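Local coordinates for protein endoglucanase A (Clostridium cellulolyticum, PDB 1EDG) that hydrolyses internal beta-1,4-glucosidic bonds of cellulose, as an endoglucanase of glycosyl hydrolase family 5 with a TIM-barrel catalytic domain, at residues A[213-218]-A[240-245]; A[256-261]-A[320-325]; A[290-295]-A[333-338]; A[325-330]-A[373-378]. All blocks are in the same frame, centred on the assembly; numbering follows the deposited sequence.

All four contacts belong to the shell of one (beta/alpha)8 barrel. Contact 1 is the surface member: a single hydrogen bond from a side-chain amide and one methyl contact join two loops, and its centre lies about 35 Å from that of contact 2, across the chain's centre. Contacts 2, 3 and 4 gather round helix 316-332 and the turn that follows it. Contact 2, partly buried, is aromatic with one hydroxyl hydrogen bond; contact 3, buried, combines a salt bridge at its outer end with aliphatic packing near the barrel wall; contact 4, also buried, is van der Waals packing without a polar bond between its segments. Contacts 2 and 4 share Tyr-325, while Ile-335 N of contact 3 probably bonds to Ala-330 O of contact 4.

Contact 1: A[213-218]-A[240-245]; sequences KNASRY and NDISGN
The amide of Asn-245 faces the backbone carbonyl of Ala-215, and ND2 donates to Ala-215 O at 2.8 Å. The nitrogen approaches nearly in line with the C=O bond (C=O...N angle 163°), while the oxygen sits slightly out of the amide plane. The same ND2 also donates to Asp-241 OD2 at 3.2 Å, meeting it from above the carboxylate plane, so two acceptors help set the rotation of the amide. Its other branch, OD1, lies 4.1 Å from Ser-216 CA in a looser contact. Beside this polar bridge, Ile-242 brings its CD1 methyl to 3.7 Å from Ala-215 O and 4.3 Å from Ala-215 CB. Its CG1 branch is set between the backbone N and the carbonyl carbon (chi1 55°), which carries CD1 across to the other loop. A type II turn from Ile-242 to Asn-245 brings both residues to the same carbonyl. Within 213-218, Arg-217 holds Asn-214 side-on, its NE and NH2 both donating to Asn-214 OD1, the latter at 2.8 Å. Arg-208 of helix 187-209 ties the two loops together: it forms a salt bridge with Asp-241 and donates to the carbonyl oxygens of Asn-214 and Arg-217. The contact thus joins the loop entering barrel strand 219-222 to the loop entering the adjacent strand 249-254, beside the end of helix 187-209.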
loop_
_atom_site.group_PDB
_atom_site.type_symbol
_atom_site.label_atom_id
_atom_site.label_comp_id
_atom_site.label_asym_id
_atom_site.label_seq_id
_atom_site.Cartn_x
_atom_site.Cartn_y
_atom_site.Cartn_z
ATOM N N LYS A 213 23.242 -1.736 -2.556
ATOM C CA LYS A 213 22.209 -1.074 -1.770
ATOM C C LYS A 213 20.971 -1.956 -1.634
ATOM O O LYS A 213 20.175 -1.791 -0.704
ATOM C CB LYS A 213 21.847 0.280 -2.381
ATOM C CG LYS A 213 23.021 1.239 -2.439
ATOM C CD LYS A 213 22.628 2.561 -3.063
ATOM C CE LYS A 213 23.834 3.467 -3.238
ATOM N NZ LYS A 213 24.579 3.629 -1.960
ATOM N N ASN A 214 20.823 -2.910 -2.549
ATOM C CA ASN A 214 19.695 -3.833 -2.507
ATOM C C ASN A 214 19.824 -4.760 -1.311
ATOM O O ASN A 214 18.832 -5.256 -0.787
ATOM C CB ASN A 214 19.622 -4.658 -3.793
ATOM C CG ASN A 214 19.066 -3.864 -4.956
ATOM O OD1 ASN A 214 18.170 -3.041 -4.777
ATOM N ND2 ASN A 214 19.584 -4.106 -6.146
ATOM N N ALA A 215 21.057 -4.977 -0.871
ATOM C CA ALA A 215 21.324 -5.845 0.264
ATOM C C ALA A 215 20.842 -5.257 1.583
ATOM O O ALA A 215 20.521 -5.998 2.509
ATOM C CB ALA A 215 22.811 -6.134 0.351
ATOM N N SER A 216 20.774 -3.934 1.665
ATOM C CA SER A 216 20.375 -3.290 2.908
ATOM C C SER A 216 19.072 -2.492 2.921
ATOM O O SER A 216 18.684 -1.982 3.967
ATOM C CB SER A 216 21.522 -2.404 3.405
ATOM O OG SER A 216 21.874 -1.428 2.434
ATOM N N ARG A 217 18.388 -2.381 1.790
ATOM C CA ARG A 217 17.150 -1.601 1.762
ATOM C C ARG A 217 15.994 -2.298 2.482
ATOM O O ARG A 217 16.040 -3.500 2.731
ATOM C CB ARG A 217 16.760 -1.223 0.318
ATOM C CG ARG A 217 15.990 -2.272 -0.464
ATOM C CD ARG A 217 15.493 -1.722 -1.816
ATOM N NE ARG A 217 16.585 -1.543 -2.774
ATOM C CZ ARG A 217 17.191 -0.384 -3.029
ATOM N NH1 ARG A 217 16.810 0.732 -2.409
ATOM N NH2 ARG A 217 18.221 -0.346 -3.866
ATOM N N TYR A 218 14.987 -1.526 2.874
ATOM C CA TYR A 218 13.816 -2.081 3.544
ATOM C C TYR A 218 12.908 -2.766 2.520
ATOM O O TYR A 218 12.752 -2.277 1.391
ATOM C CB TYR A 218 13.044 -0.980 4.277
ATOM C CG TYR A 218 13.699 -0.536 5.561
ATOM C CD1 TYR A 218 14.699 0.434 5.557
ATOM C CD2 TYR A 218 13.330 -1.102 6.780
ATOM C CE1 TYR A 218 15.318 0.832 6.741
ATOM C CE2 TYR A 218 13.941 -0.718 7.964
ATOM C CZ TYR A 218 14.930 0.247 7.941
ATOM O OH TYR A 218 15.533 0.625 9.117
ATOM N N ASN A 240 13.295 -15.017 6.268
ATOM C CA ASN A 240 14.643 -15.053 6.818
ATOM C C ASN A 240 15.465 -14.092 5.958
ATOM O O ASN A 240 15.468 -14.203 4.731
ATOM C CB ASN A 240 15.221 -16.473 6.702
ATOM C CG ASN A 240 16.638 -16.573 7.243
ATOM O OD1 ASN A 240 17.608 -16.622 6.483
ATOM N ND2 ASN A 240 16.762 -16.609 8.564
ATOM N N ASP A 241 16.141 -13.140 6.591
ATOM C CA ASP A 241 16.949 -12.164 5.867
ATOM C C ASP A 241 18.426 -12.555 5.973
ATOM O O ASP A 241 18.792 -13.388 6.808
ATOM C CB ASP A 241 16.717 -10.764 6.462
ATOM C CG ASP A 241 17.020 -9.634 5.481
ATOM O OD1 ASP A 241 17.512 -9.896 4.365
ATOM O OD2 ASP A 241 16.768 -8.463 5.832
ATOM N N ILE A 242 19.269 -11.984 5.117
ATOM C CA ILE A 242 20.697 -12.289 5.159
ATOM C C ILE A 242 21.312 -11.877 6.487
ATOM O O ILE A 242 20.868 -10.916 7.126
ATOM C CB ILE A 242 21.498 -11.578 4.047
ATOM C CG1 ILE A 242 21.257 -10.067 4.094
ATOM C CG2 ILE A 242 21.175 -12.180 2.698
ATOM C CD1 ILE A 242 22.101 -9.285 3.123
ATOM N N SER A 243 22.348 -12.601 6.889
ATOM C CA SER A 243 23.052 -12.314 8.130
ATOM C C SER A 243 23.637 -10.909 8.003
ATOM O O SER A 243 23.994 -10.478 6.904
ATOM C CB SER A 243 24.176 -13.335 8.325
ATOM O OG SER A 243 23.740 -14.635 7.948
ATOM N N GLY A 244 23.701 -10.177 9.104
ATOM C CA GLY A 244 24.247 -8.838 9.030
ATOM C C GLY A 244 23.140 -7.810 8.978
ATOM O O GLY A 244 23.342 -6.657 9.362
ATOM N N ASN A 245 21.988 -8.204 8.443
ATOM C CA ASN A 245 20.842 -7.306 8.385
ATOM C C ASN A 245 20.073 -7.520 9.674
ATOM O O ASN A 245 20.018 -8.638 10.198
ATOM C CB ASN A 245 19.923 -7.639 7.202
ATOM C CG ASN A 245 20.209 -6.797 5.974
ATOM O OD1 ASN A 245 21.121 -5.965 5.962
ATOM N ND2 ASN A 245 19.415 -6.997 4.934
#

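Contact 2: A[256-261]-A[320-325]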
loop_
_atom_site.group_PDB
_atom_site.type_symbol
_atom_site.label_atom_id
_atom_site.label_comp_id
_atom_site.label_asym_id
_atom_site.label_seq_id
_atom_site.Cartn_x
_atom_site.Cartn_y
_atom_site.Cartn_z
ATOM N N TYR A 256 -9.423 -1.072 5.049
ATOM C CA TYR A 256 -10.518 -0.141 4.815
ATOM C C TYR A 256 -11.593 -0.611 5.795
ATOM O O TYR A 256 -12.566 -1.249 5.401
ATOM C CB TYR A 256 -11.018 -0.272 3.372
ATOM C CG TYR A 256 -9.993 0.073 2.311
ATOM C CD1 TYR A 256 -9.894 1.366 1.810
ATOM C CD2 TYR A 256 -9.167 -0.913 1.757
ATOM C CE1 TYR A 256 -9.006 1.675 0.775
ATOM C CE2 TYR A 256 -8.274 -0.614 0.724
ATOM C CZ TYR A 256 -8.203 0.679 0.233
ATOM O OH TYR A 256 -7.373 0.977 -0.824
ATOM N N CYS A 257 -11.384 -0.331 7.077
ATOM C CA CYS A 257 -12.297 -0.771 8.142
ATOM C C CYS A 257 -13.003 0.368 8.889
ATOM O O CYS A 257 -12.360 1.340 9.281
ATOM C CB CYS A 257 -11.519 -1.614 9.155
ATOM S SG CYS A 257 -10.522 -2.933 8.418
ATOM N N PRO A 258 -14.330 0.258 9.097
ATOM C CA PRO A 258 -15.191 -0.853 8.668
ATOM C C PRO A 258 -15.559 -0.696 7.190
ATOM O O PRO A 258 -15.839 0.411 6.728
ATOM C CB PRO A 258 -16.410 -0.708 9.580
ATOM C CG PRO A 258 -16.528 0.774 9.733
ATOM C CD PRO A 258 -15.087 1.209 9.939
ATOM N N TRP A 259 -15.582 -1.809 6.463
ATOM C CA TRP A 259 -15.882 -1.806 5.030
ATOM C C TRP A 259 -17.217 -1.204 4.588
ATOM O O TRP A 259 -17.270 -0.514 3.568
ATOM C CB TRP A 259 -15.738 -3.220 4.450
ATOM C CG TRP A 259 -15.960 -3.280 2.957
ATOM C CD1 TRP A 259 -17.029 -3.830 2.307
ATOM C CD2 TRP A 259 -15.103 -2.745 1.940
ATOM N NE1 TRP A 259 -16.891 -3.668 0.950
ATOM C CE2 TRP A 259 -15.718 -3.007 0.696
ATOM C CE3 TRP A 259 -13.878 -2.068 1.958
ATOM C CZ2 TRP A 259 -15.148 -2.614 -0.520
ATOM C CZ3 TRP A 259 -13.310 -1.674 0.746
ATOM C CH2 TRP A 259 -13.947 -1.951 -0.475
ATOM N N ASN A 260 -18.291 -1.467 5.328
ATOM C CA ASN A 260 -19.609 -0.948 4.956
ATOM C C ASN A 260 -19.648 0.573 4.887
ATOM O O ASN A 260 -20.493 1.145 4.206
ATOM C CB ASN A 260 -20.705 -1.471 5.889
ATOM C CG ASN A 260 -20.640 -0.860 7.276
ATOM O OD1 ASN A 260 -19.563 -0.508 7.767
ATOM N ND2 ASN A 260 -21.796 -0.736 7.918
ATOM N N PHE A 261 -18.747 1.219 5.621
ATOM C CA PHE A 261 -18.653 2.671 5.618
ATOM C C PHE A 261 -17.550 3.135 4.665
ATOM O O PHE A 261 -17.763 3.997 3.812
ATOM C CB PHE A 261 -18.349 3.191 7.029
ATOM C CG PHE A 261 -17.953 4.638 7.063
ATOM C CD1 PHE A 261 -18.911 5.635 6.911
ATOM C CD2 PHE A 261 -16.613 5.003 7.167
ATOM C CE1 PHE A 261 -18.543 6.977 6.853
ATOM C CE2 PHE A 261 -16.233 6.342 7.111
ATOM C CZ PHE A 261 -17.202 7.332 6.951
ATOM N N VAL A 320 -13.975 13.532 7.391
ATOM C CA VAL A 320 -12.882 14.280 8.017
ATOM C C VAL A 320 -12.627 13.683 9.409
ATOM O O VAL A 320 -11.480 13.415 9.788
ATOM C CB VAL A 320 -13.219 15.788 8.165
ATOM C CG1 VAL A 320 -12.133 16.494 8.984
ATOM C CG2 VAL A 320 -13.330 16.438 6.787
ATOM N N GLU A 321 -13.707 13.439 10.147
ATOM C CA GLU A 321 -13.615 12.866 11.490
ATOM C C GLU A 321 -13.028 11.450 11.470
ATOM O O GLU A 321 -12.114 11.138 12.245
ATOM C CB GLU A 321 -14.989 12.889 12.165
ATOM C CG GLU A 321 -15.463 14.306 12.495
ATOM C CD GLU A 321 -16.923 14.377 12.896
ATOM O OE1 GLU A 321 -17.723 13.543 12.423
ATOM O OE2 GLU A 321 -17.280 15.284 13.676
ATOM N N TYR A 322 -13.517 10.618 10.551
ATOM C CA TYR A 322 -13.036 9.245 10.412
ATOM C C TYR A 322 -11.548 9.186 10.057
ATOM O O TYR A 322 -10.777 8.498 10.730
ATOM C CB TYR A 322 -13.875 8.481 9.372
ATOM C CG TYR A 322 -13.299 7.137 8.948
ATOM C CD1 TYR A 322 -13.471 5.993 9.736
ATOM C CD2 TYR A 322 -12.587 7.013 7.753
ATOM C CE1 TYR A 322 -12.942 4.757 9.336
ATOM C CE2 TYR A 322 -12.058 5.792 7.347
ATOM C CZ TYR A 322 -12.237 4.671 8.136
ATOM O OH TYR A 322 -11.708 3.472 7.711
ATOM N N MET A 323 -11.127 9.907 9.021
ATOM C CA MET A 323 -9.717 9.873 8.631
ATOM C C MET A 323 -8.782 10.437 9.704
ATOM O O MET A 323 -7.680 9.915 9.912
ATOM C CB MET A 323 -9.480 10.565 7.284
ATOM C CG MET A 323 -10.056 9.810 6.074
ATOM S SD MET A 323 -9.589 8.035 6.004
ATOM C CE MET A 323 -7.799 8.127 5.840
ATOM N N SER A 324 -9.222 11.495 10.388
ATOM C CA SER A 324 -8.417 12.107 11.459
ATOM C C SER A 324 -8.188 11.116 12.603
ATOM O O SER A 324 -7.057 10.944 13.073
ATOM C CB SER A 324 -9.092 13.380 12.003
ATOM O OG SER A 324 -9.078 14.419 11.038
ATOM N N TYR A 325 -9.270 10.471 13.029
ATOM C CA TYR A 325 -9.234 9.483 14.106
ATOM C C TYR A 325 -8.375 8.271 13.704
ATOM O O TYR A 325 -7.558 7.784 14.492
ATOM C CB TYR A 325 -10.662 9.042 14.426
ATOM C CG TYR A 325 -10.789 8.051 15.566
ATOM C CD1 TYR A 325 -10.868 8.486 16.888
ATOM C CD2 TYR A 325 -10.883 6.680 15.315
ATOM C CE1 TYR A 325 -11.042 7.584 17.932
ATOM C CE2 TYR A 325 -11.058 5.767 16.351
ATOM C CZ TYR A 325 -11.138 6.225 17.656
ATOM O OH TYR A 325 -11.326 5.318 18.674
#
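This is an aromatic contact, pinned by one hydroxyl hydrogen bond, between helix 316-332 and the segment that follows barrel strand 249-254 and turns into the short helix 259-262. Tyr-322 carries it. Its CG lies anti to the backbone N (chi1 169°), which sends the ring out from the long helix to the segment 256-261. Phe-261 presents an edge to one face of that ring in a T-shaped (edge-to-face) pair, with centroids 5.0 Å apart and planes at 65°. The Phe-261 atom that does the touching is CE2, 3.6 Å from Tyr-322 CG and offset toward the rim of the tyrosine ring rather than over its middle. At the far end of the ring, Tyr-322 OH donates to Cys-257 O at 2.7 Å. That oxygen lies near the plane of the tyrosine ring, but the hydroxyl stands well above the plane of the carbonyl, 55° out of it. Pro-258 follows through a cis peptide bond and adds a looser apolar contact, its CD 4.2 Å from Tyr-322 CE1. The proline is also the N-cap residue of helix 259-262, so the hydroxyl hydrogen bond falls on the carbonyl just before that cap. Trp-274 completes the aromatic cluster, meeting Tyr-322 edge-to-face and also touching the ring of Phe-261. A ring packed on its face and bonded at its hydroxyl is restrained both in place and in tilt: Tyr-322 satisfies the carbonyl oxygen of the cis peptide itself while its carbon surface remains within an apolar setting.

Contact 3: A[290-295]-A[333-338]; sequences DNIYNK and RGILCI
Arg-333 grips Asp-290 side-on in a salt bridge, with two nitrogens converging on one oxygen. NH2 donates to Asp-290 OD1 at 2.9 Å and NE donates to the same OD1 at 3.0 Å. Both bonds are moderately bent, with N-H...O angles near 148°. OD1 lies in the guanidinium plane, yet both donors reach it from one face of the carboxylate, whose plane is turned 39° from the guanidinium. The third nitrogen, NH1, is satisfied by Gln-329 O from the last turns of helix 316-332, so all three nitrogens of Arg-333 have acceptors. The arginine chain, extended from CG to NE, crosses the base of Tyr-293 at about a right angle; Arg-333 CB is 3.9 Å from Tyr-293 CD1. The hydroxyl of Tyr-293 bonds to Asn-16 O, and Arg-333 O accepts from Thr-297 OG1. Deeper in, the chemistry turns apolar: Ile-292 CG2 meets Ile-335 CD1 at 3.7 Å. Gly-334, with positive phi, is the C-prime residue of a Schellman motif that closes helix 316-332, where Ile-335 N bonds to Ala-330 O and Gly-334 N to Lys-331 O. The chain then enters strand 336-339, the last of the barrel, which pairs with strand 303-308 on one side and with the first strand, 32-34, on the other. Helix 279-297 packing against the turn between the following helix and strand is an outer-layer contact of the (beta/alpha)8, or TIM-barrel, fold.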
loop_
_atom_site.group_PDB
_atom_site.type_symbol
_atom_site.label_atom_id
_atom_site.label_comp_id
_atom_site.label_asym_id
_atom_site.label_seq_id
_atom_site.Cartn_x
_atom_site.Cartn_y
_atom_site.Cartn_z
ATOM N N ASP A 290 -4.856 -2.617 17.466
ATOM C CA ASP A 290 -4.388 -3.179 18.729
ATOM C C ASP A 290 -3.699 -4.515 18.467
ATOM O O ASP A 290 -2.666 -4.816 19.067
ATOM C CB ASP A 290 -5.538 -3.348 19.722
ATOM C CG ASP A 290 -5.945 -2.036 20.378
ATOM O OD1 ASP A 290 -5.099 -1.126 20.488
ATOM O OD2 ASP A 290 -7.116 -1.919 20.786
ATOM N N ASN A 291 -4.255 -5.303 17.551
ATOM C CA ASN A 291 -3.651 -6.588 17.189
ATOM C C ASN A 291 -2.256 -6.344 16.625
ATOM O O ASN A 291 -1.296 -7.033 16.981
ATOM C CB ASN A 291 -4.498 -7.313 16.137
ATOM C CG ASN A 291 -5.782 -7.870 16.706
ATOM O OD1 ASN A 291 -5.976 -7.877 17.925
ATOM N ND2 ASN A 291 -6.666 -8.335 15.834
ATOM N N ILE A 292 -2.152 -5.349 15.750
ATOM C CA ILE A 292 -0.882 -4.995 15.134
ATOM C C ILE A 292 0.119 -4.489 16.173
ATOM O O ILE A 292 1.302 -4.863 16.143
ATOM C CB ILE A 292 -1.086 -3.938 14.020
ATOM C CG1 ILE A 292 -1.843 -4.567 12.845
ATOM C CG2 ILE A 292 0.256 -3.382 13.557
ATOM C CD1 ILE A 292 -2.281 -3.566 11.798
ATOM N N TYR A 293 -0.352 -3.658 17.098
ATOM C CA TYR A 293 0.512 -3.122 18.144
ATOM C C TYR A 293 1.080 -4.240 19.017
ATOM O O TYR A 293 2.289 -4.324 19.233
ATOM C CB TYR A 293 -0.261 -2.140 19.031
ATOM C CG TYR A 293 0.554 -1.606 20.187
ATOM C CD1 TYR A 293 1.605 -0.720 19.963
ATOM C CD2 TYR A 293 0.287 -1.996 21.502
ATOM C CE1 TYR A 293 2.377 -0.229 21.012
ATOM C CE2 TYR A 293 1.053 -1.511 22.562
ATOM C CZ TYR A 293 2.098 -0.628 22.308
ATOM O OH TYR A 293 2.886 -0.150 23.332
ATOM N N ASN A 294 0.199 -5.102 19.503
ATOM C CA ASN A 294 0.597 -6.205 20.367
ATOM C C ASN A 294 1.533 -7.204 19.713
ATOM O O ASN A 294 2.505 -7.646 20.324
ATOM C CB ASN A 294 -0.638 -6.925 20.906
ATOM C CG ASN A 294 -1.474 -6.042 21.815
ATOM O OD1 ASN A 294 -0.947 -5.169 22.510
ATOM N ND2 ASN A 294 -2.783 -6.260 21.812
ATOM N N LYS A 295 1.264 -7.522 18.454
ATOM C CA LYS A 295 2.067 -8.493 17.736
ATOM C C LYS A 295 3.361 -7.948 17.141
ATOM O O LYS A 295 4.377 -8.648 17.110
ATOM C CB LYS A 295 1.213 -9.143 16.641
ATOM C CG LYS A 295 1.892 -10.259 15.866
ATOM C CD LYS A 295 2.288 -11.404 16.778
ATOM C CE LYS A 295 2.931 -12.549 15.999
ATOM N NZ LYS A 295 1.958 -13.229 15.084
ATOM N N ARG A 333 0.301 4.135 17.843
ATOM C CA ARG A 333 0.852 2.782 17.879
ATOM C C ARG A 333 2.061 2.618 16.947
ATOM O O ARG A 333 2.472 1.493 16.639
ATOM C CB ARG A 333 -0.241 1.763 17.538
ATOM C CG ARG A 333 -1.390 1.725 18.550
ATOM C CD ARG A 333 -2.621 1.095 17.925
ATOM N NE ARG A 333 -3.757 0.969 18.839
ATOM C CZ ARG A 333 -4.574 1.964 19.179
ATOM N NH1 ARG A 333 -4.389 3.183 18.685
ATOM N NH2 ARG A 333 -5.589 1.738 20.007
ATOM N N GLY A 334 2.621 3.747 16.513
ATOM C CA GLY A 334 3.795 3.757 15.649
ATOM C C GLY A 334 3.590 3.268 14.225
ATOM O O GLY A 334 4.566 2.961 13.537
ATOM N N ILE A 335 2.345 3.267 13.757
ATOM C CA ILE A 335 2.012 2.781 12.417
ATOM C C ILE A 335 1.820 3.895 11.379
ATOM O O ILE A 335 1.107 4.872 11.634
ATOM C CB ILE A 335 0.705 1.953 12.463
ATOM C CG1 ILE A 335 0.793 0.843 13.523
ATOM C CG2 ILE A 335 0.390 1.372 11.091
ATOM C CD1 ILE A 335 -0.555 0.234 13.890
ATOM N N LEU A 336 2.427 3.723 10.205
ATOM C CA LEU A 336 2.298 4.685 9.103
ATOM C C LEU A 336 1.023 4.393 8.312
ATOM O O LEU A 336 0.625 3.235 8.197
ATOM C CB LEU A 336 3.485 4.567 8.135
ATOM C CG LEU A 336 3.419 5.489 6.907
ATOM C CD1 LEU A 336 3.755 6.890 7.348
ATOM C CD2 LEU A 336 4.372 5.039 5.824
ATOM N N CYS A 337 0.403 5.442 7.769
ATOM C CA CYS A 337 -0.804 5.326 6.946
ATOM C C CYS A 337 -0.530 5.866 5.540
ATOM O O CYS A 337 0.160 6.877 5.388
ATOM C CB CYS A 337 -1.945 6.140 7.548
ATOM S SG CYS A 337 -2.607 5.467 9.062
ATOM N N ILE A 338 -1.044 5.186 4.516
ATOM C CA ILE A 338 -0.876 5.629 3.129
ATOM C C ILE A 338 -2.270 5.643 2.498
ATOM O O ILE A 338 -2.948 4.618 2.431
ATOM C CB ILE A 338 0.076 4.702 2.325
ATOM C CG1 ILE A 338 1.450 4.617 3.012
ATOM C CG2 ILE A 338 0.265 5.243 0.903
ATOM C CD1 ILE A 338 2.474 3.777 2.259
#

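Contact 4: A[325-330]-A[373-378]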
loop_
_atom_site.group_PDB
_atom_site.type_symbol
_atom_site.label_atom_id
_atom_site.label_comp_id
_atom_site.label_asym_id
_atom_site.label_seq_id
_atom_site.Cartn_x
_atom_site.Cartn_y
_atom_site.Cartn_z
ATOM N N TYR A 325 -9.270 10.471 13.029
ATOM C CA TYR A 325 -9.234 9.483 14.106
ATOM C C TYR A 325 -8.375 8.271 13.704
ATOM O O TYR A 325 -7.558 7.784 14.492
ATOM C CB TYR A 325 -10.662 9.042 14.426
ATOM C CG TYR A 325 -10.789 8.051 15.566
ATOM C CD1 TYR A 325 -10.868 8.486 16.888
ATOM C CD2 TYR A 325 -10.883 6.680 15.315
ATOM C CE1 TYR A 325 -11.042 7.584 17.932
ATOM C CE2 TYR A 325 -11.058 5.767 16.351
ATOM C CZ TYR A 325 -11.138 6.225 17.656
ATOM O OH TYR A 325 -11.326 5.318 18.674
ATOM N N TYR A 326 -8.569 7.798 12.475
ATOM C CA TYR A 326 -7.828 6.661 11.936
ATOM C C TYR A 326 -6.315 6.927 11.996
ATOM O O TYR A 326 -5.549 6.126 12.541
ATOM C CB TYR A 326 -8.280 6.400 10.482
ATOM C CG TYR A 326 -7.785 5.108 9.858
ATOM C CD1 TYR A 326 -6.450 4.961 9.469
ATOM C CD2 TYR A 326 -8.661 4.039 9.633
ATOM C CE1 TYR A 326 -5.996 3.785 8.870
ATOM C CE2 TYR A 326 -8.216 2.855 9.030
ATOM C CZ TYR A 326 -6.882 2.738 8.651
ATOM O OH TYR A 326 -6.435 1.591 8.038
ATOM N N VAL A 327 -5.887 8.066 11.460
ATOM C CA VAL A 327 -4.467 8.412 11.449
ATOM C C VAL A 327 -3.900 8.620 12.862
ATOM O O VAL A 327 -2.803 8.153 13.162
ATOM C CB VAL A 327 -4.194 9.663 10.567
ATOM C CG1 VAL A 327 -2.732 10.075 10.671
ATOM C CG2 VAL A 327 -4.553 9.358 9.103
ATOM N N ALA A 328 -4.655 9.301 13.721
ATOM C CA ALA A 328 -4.221 9.548 15.097
ATOM C C ALA A 328 -4.028 8.238 15.864
ATOM O O ALA A 328 -3.031 8.066 16.565
ATOM C CB ALA A 328 -5.225 10.439 15.820
ATOM N N GLN A 329 -4.975 7.314 15.728
ATOM C CA GLN A 329 -4.892 6.024 16.410
ATOM C C GLN A 329 -3.710 5.198 15.895
ATOM O O GLN A 329 -3.043 4.504 16.663
ATOM C CB GLN A 329 -6.203 5.247 16.256
ATOM C CG GLN A 329 -7.396 5.871 16.989
ATOM C CD GLN A 329 -7.269 5.824 18.509
ATOM O OE1 GLN A 329 -6.443 5.096 19.062
ATOM N NE2 GLN A 329 -8.093 6.604 19.190
ATOM N N ALA A 330 -3.440 5.283 14.596
ATOM C CA ALA A 330 -2.313 4.550 14.019
ATOM C C ALA A 330 -0.989 5.142 14.526
ATOM O O ALA A 330 -0.077 4.407 14.924
ATOM C CB ALA A 330 -2.367 4.589 12.481
ATOM N N LYS A 373 -2.307 16.730 10.138
ATOM C CA LYS A 373 -2.288 17.211 11.513
ATOM C C LYS A 373 -1.996 16.095 12.521
ATOM O O LYS A 373 -1.250 16.295 13.476
ATOM C CB LYS A 373 -3.624 17.890 11.829
ATOM C CG LYS A 373 -3.795 18.331 13.264
ATOM C CD LYS A 373 -5.090 19.109 13.427
ATOM C CE LYS A 373 -5.400 19.348 14.897
ATOM N NZ LYS A 373 -4.224 19.900 15.626
ATOM N N TYR A 374 -2.535 14.905 12.272
ATOM C CA TYR A 374 -2.349 13.792 13.187
ATOM C C TYR A 374 -1.291 12.755 12.820
ATOM O O TYR A 374 -1.101 11.776 13.546
ATOM C CB TYR A 374 -3.700 13.143 13.472
ATOM C CG TYR A 374 -4.609 14.078 14.240
ATOM C CD1 TYR A 374 -4.296 14.455 15.550
ATOM C CD2 TYR A 374 -5.743 14.633 13.647
ATOM C CE1 TYR A 374 -5.086 15.363 16.246
ATOM C CE2 TYR A 374 -6.545 15.547 14.337
ATOM C CZ TYR A 374 -6.208 15.909 15.636
ATOM O OH TYR A 374 -6.979 16.831 16.315
ATOM N N ALA A 375 -0.579 12.982 11.722
ATOM C CA ALA A 375 0.479 12.067 11.303
ATOM C C ALA A 375 1.724 12.310 12.161
ATOM O O ALA A 375 1.701 13.140 13.072
ATOM C CB ALA A 375 0.801 12.280 9.830
ATOM N N PHE A 376 2.810 11.604 11.866
ATOM C CA PHE A 376 4.055 11.761 12.621
ATOM C C PHE A 376 4.593 13.177 12.487
ATOM O O PHE A 376 4.476 13.797 11.428
ATOM C CB PHE A 376 5.128 10.777 12.135
ATOM C CG PHE A 376 4.811 9.334 12.427
ATOM C CD1 PHE A 376 4.899 8.835 13.727
ATOM C CD2 PHE A 376 4.426 8.474 11.402
ATOM C CE1 PHE A 376 4.605 7.504 13.999
ATOM C CE2 PHE A 376 4.132 7.146 11.665
ATOM C CZ PHE A 376 4.220 6.659 12.964
ATOM N N GLY A 377 5.185 13.681 13.563
ATOM C CA GLY A 377 5.739 15.018 13.536
ATOM C C GLY A 377 7.088 15.004 12.847
ATOM O O GLY A 377 7.675 13.941 12.623
ATOM N N LEU A 378 7.590 16.185 12.517
ATOM C CA LEU A 378 8.876 16.307 11.851
ATOM C C LEU A 378 9.833 17.043 12.781
ATOM O O LEU A 378 9.504 18.116 13.288
ATOM C CB LEU A 378 8.712 17.121 10.566
ATOM C CG LEU A 378 9.536 16.800 9.318
ATOM C CD1 LEU A 378 9.570 18.059 8.462
ATOM C CD2 LEU A 378 10.954 16.360 9.654
#
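Tyr-374 of helix 365-374 rests its near half on Ala-328 of helix 316-332. Followed outward, its CB lies 3.9 Å from Ala-328 CB and 4.0 Å from Ala-328 N. Next along, CG is 4.0 Å and CD1 4.1 Å from Ala-328 CB. Beyond this the ring leads away from the long helix: CG lies anti to the carbonyl carbon (chi1 -66°), and Lys-373 CG covers one face over the ring centre. At the tip, OH is bonded to Pro-8 O and Leu-10 N of the N-terminal segment. Val-327 packs beside this, on the backbone: its CG1 meets Tyr-374 O at 3.7 Å and the Ala-375 amide N at 3.8 Å. The CA atoms of Ala-328 and Tyr-374 come within 5.0 Å, with the alanine methyl set to one side of the line between them, against the tyrosine CB and CG. The chemistry is thus divided along the tyrosine. Its root and the backbone after it meet helix 316-332 by van der Waals contact, with no polar bond between the segments, while the distant hydroxyl gives the side chain its directional hold through the N-terminal segment.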